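Local coordinates for NO-binding heme-dependent sensor protein (Shewanella oneidensis, PDB 4U9B), which binds heme and, as an H-NOX gas sensor, takes up nitric oxide at the heme iron, at residues A[17-20]-A[21-25]. Numbering follows the deposited sequence.
Sequences CGMS and VWNEL
The first turn of helix 19-29, in the alpha-helical part of the H-NOX fold, starts at Gly18, which holds the N-cap position. Its phi of 96° bends the chain between helix 3-17 and the new helix; a side chain at this backbone geometry would be pressed against the carbonyl O of Cys17, evidence that glycine suits the link between the helices. The turn is closed by i to i+4 bonds, the first weak and the next two short. Trp22 N reaches Gly18 O at 3.3 Å, a weak bond, whereas Asn23 N lies 2.8 Å from Met19 O, with a C=O...N angle of 162°. Glu24 N meets Ser20 O at the same 2.8 Å, but tilted out of the carbonyl plane.

Two side-chain clusters lie along this turn. In the first, Val21 packs against Cys17, the residue just before Gly18: CG1 touches Cys17 CB at 3.6 Å, and CG2 comes within 3.2 Å of Cys17 O. In the second, the bend of Met19 at chi2 (59°) brings SD to 3.9 Å from Trp22 CD1, and a second bend at chi3 turns CE. This is a Met-aromatic contact of oblique approach. The amide of Asn23 borders the same thioether chain, its ND2 3.6 Å from Met19 CG. An alanine in place of Asn23 would probably remove the amide that lies against Met19 CG and SD, leaving a gap there and the thioether freer to turn, while the backbone bond to Met19 O could persist.

Met19 and Trp22 both rest on Glu10 and Val14 of helix 3-17, which places their cluster between the two consecutive helices, while Leu25 packs against Ile50, Asp53, Val54 and Arg57 of helix 44-58.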
ATOM      1  N   CYS A  17      -9.431  -9.664  14.010  1.00 48.94           N
ATOM      2  CA  CYS A  17     -10.380  -9.133  14.989  1.00 48.69           C
ATOM      3  C   CYS A  17     -11.783  -9.729  14.867  1.00 48.52           C
ATOM      4  O   CYS A  17     -12.607  -9.570  15.770  1.00 47.89           O
ATOM      5  CB  CYS A  17     -10.458  -7.611  14.852  1.00 50.48           C
ATOM      6  SG  CYS A  17      -8.853  -6.774  14.932  1.00 50.49           S
ATOM      7  N   GLY A  18     -12.058 -10.403  13.754  1.00 46.78           N
ATOM      8  CA  GLY A  18     -13.349 -11.035  13.545  1.00 44.54           C
ATOM      9  C   GLY A  18     -14.293 -10.165  12.743  1.00 44.73           C
ATOM     10  O   GLY A  18     -14.102  -8.953  12.637  1.00 44.14           O
ATOM     11  N   MET A  19     -15.317 -10.792  12.176  1.00 43.28           N
ATOM     12  CA  MET A  19     -16.240 -10.102  11.284  1.00 42.05           C
ATOM     13  C   MET A  19     -17.062  -9.027  12.017  1.00 39.70           C
ATOM     14  O   MET A  19     -17.356  -7.980  11.434  1.00 40.33           O
ATOM     15  CB  MET A  19     -17.148 -11.139  10.593  1.00 45.10           C
ATOM     16  CG  MET A  19     -18.163 -10.587   9.589  1.00 46.85           C
ATOM     17  SD  MET A  19     -17.482  -9.661   8.213  1.00 46.73           S
ATOM     18  CE  MET A  19     -16.772 -10.995   7.281  1.00 47.22           C
ATOM     19  N   SER A  20     -17.429  -9.272  13.278  1.00 37.86           N
ATOM     20  CA  SER A  20     -18.234  -8.312  14.040  1.00 41.04           C
ATOM     21  C   SER A  20     -17.498  -6.982  14.185  1.00 39.61           C
ATOM     22  O   SER A  20     -18.096  -5.907  14.079  1.00 40.31           O
ATOM     23  CB  SER A  20     -18.608  -8.876  15.431  1.00 43.08           C
ATOM     24  OG  SER A  20     -17.481  -9.059  16.271  1.00 45.32           O
ATOM     25  N   VAL A  21     -16.196  -7.059  14.425  1.00 35.56           N
ATOM     26  CA  VAL A  21     -15.354  -5.871  14.484  1.00 36.77           C
ATOM     27  C   VAL A  21     -15.333  -5.128  13.149  1.00 35.10           C
ATOM     28  O   VAL A  21     -15.451  -3.902  13.109  1.00 32.86           O
ATOM     29  CB  VAL A  21     -13.917  -6.245  14.892  1.00 38.60           C
ATOM     30  CG1 VAL A  21     -12.966  -5.070  14.700  1.00 41.22           C
ATOM     31  CG2 VAL A  21     -13.901  -6.727  16.334  1.00 37.61           C
ATOM     32  N   TRP A  22     -15.179  -5.868  12.056  1.00 33.48           N
ATOM     33  CA  TRP A  22     -15.209  -5.263  10.732  1.00 30.91           C
ATOM     34  C   TRP A  22     -16.551  -4.585  10.474  1.00 30.53           C
ATOM     35  O   TRP A  22     -16.596  -3.450  10.003  1.00 29.71           O
ATOM     36  CB  TRP A  22     -14.921  -6.306   9.647  1.00 30.13           C
ATOM     37  CG  TRP A  22     -15.147  -5.788   8.264  1.00 28.02           C
ATOM     38  CD1 TRP A  22     -16.186  -6.093   7.435  1.00 29.34           C
ATOM     39  CD2 TRP A  22     -14.322  -4.858   7.548  1.00 28.16           C
ATOM     40  NE1 TRP A  22     -16.058  -5.415   6.247  1.00 29.47           N
ATOM     41  CE2 TRP A  22     -14.924  -4.650   6.292  1.00 28.33           C
ATOM     42  CE3 TRP A  22     -13.135  -4.182   7.850  1.00 26.43           C
ATOM     43  CZ2 TRP A  22     -14.376  -3.799   5.337  1.00 27.44           C
ATOM     44  CZ3 TRP A  22     -12.596  -3.337   6.898  1.00 26.47           C
ATOM     45  CH2 TRP A  22     -13.216  -3.153   5.657  1.00 27.69           C
ATOM     46  N   ASN A  23     -17.645  -5.266  10.796  1.00 32.00           N
ATOM     47  CA  ASN A  23     -18.957  -4.685  10.575  1.00 36.23           C
ATOM     48  C   ASN A  23     -19.189  -3.480  11.484  1.00 32.17           C
ATOM     49  O   ASN A  23     -19.818  -2.507  11.067  1.00 32.76           O
ATOM     50  CB  ASN A  23     -20.051  -5.739  10.772  1.00 41.18           C
ATOM     51  CG  ASN A  23     -20.182  -6.671   9.588  1.00 44.07           C
ATOM     52  OD1 ASN A  23     -19.942  -6.285   8.444  1.00 42.06           O
ATOM     53  ND2 ASN A  23     -20.579  -7.909   9.854  1.00 47.20           N
ATOM     54  N   GLU A  24     -18.661  -3.524  12.704  1.00 33.78           N
ATOM     55  CA  GLU A  24     -18.750  -2.368  13.595  1.00 34.86           C
ATOM     56  C   GLU A  24     -18.048  -1.174  12.963  1.00 31.49           C
ATOM     57  O   GLU A  24     -18.580  -0.066  12.944  1.00 31.14           O
ATOM     58  CB  GLU A  24     -18.134  -2.658  14.968  1.00 39.95           C
ATOM     59  CG  GLU A  24     -18.259  -1.479  15.938  1.00 45.52           C
ATOM     60  CD  GLU A  24     -17.414  -1.636  17.186  1.00 51.58           C
ATOM     61  OE1 GLU A  24     -16.737  -2.676  17.331  1.00 54.11           O
ATOM     62  OE2 GLU A  24     -17.422  -0.707  18.023  1.00 54.23           O
ATOM     63  N   LEU A  25     -16.843  -1.410  12.448  1.00 29.06           N
ATOM     64  CA  LEU A  25     -16.070  -0.363  11.794  1.00 28.16           C
ATOM     65  C   LEU A  25     -16.824   0.236  10.609  1.00 27.24           C
ATOM     66  O   LEU A  25     -16.766   1.442  10.380  1.00 29.23           O
ATOM     67  CB  LEU A  25     -14.717  -0.914  11.335  1.00 30.46           C
ATOM     68  CG  LEU A  25     -13.733  -1.241  12.463  1.00 30.49           C
ATOM     69  CD1 LEU A  25     -12.623  -2.155  11.969  1.00 31.95           C
ATOM     70  CD2 LEU A  25     -13.151   0.037  13.050  1.00 30.55           C
TER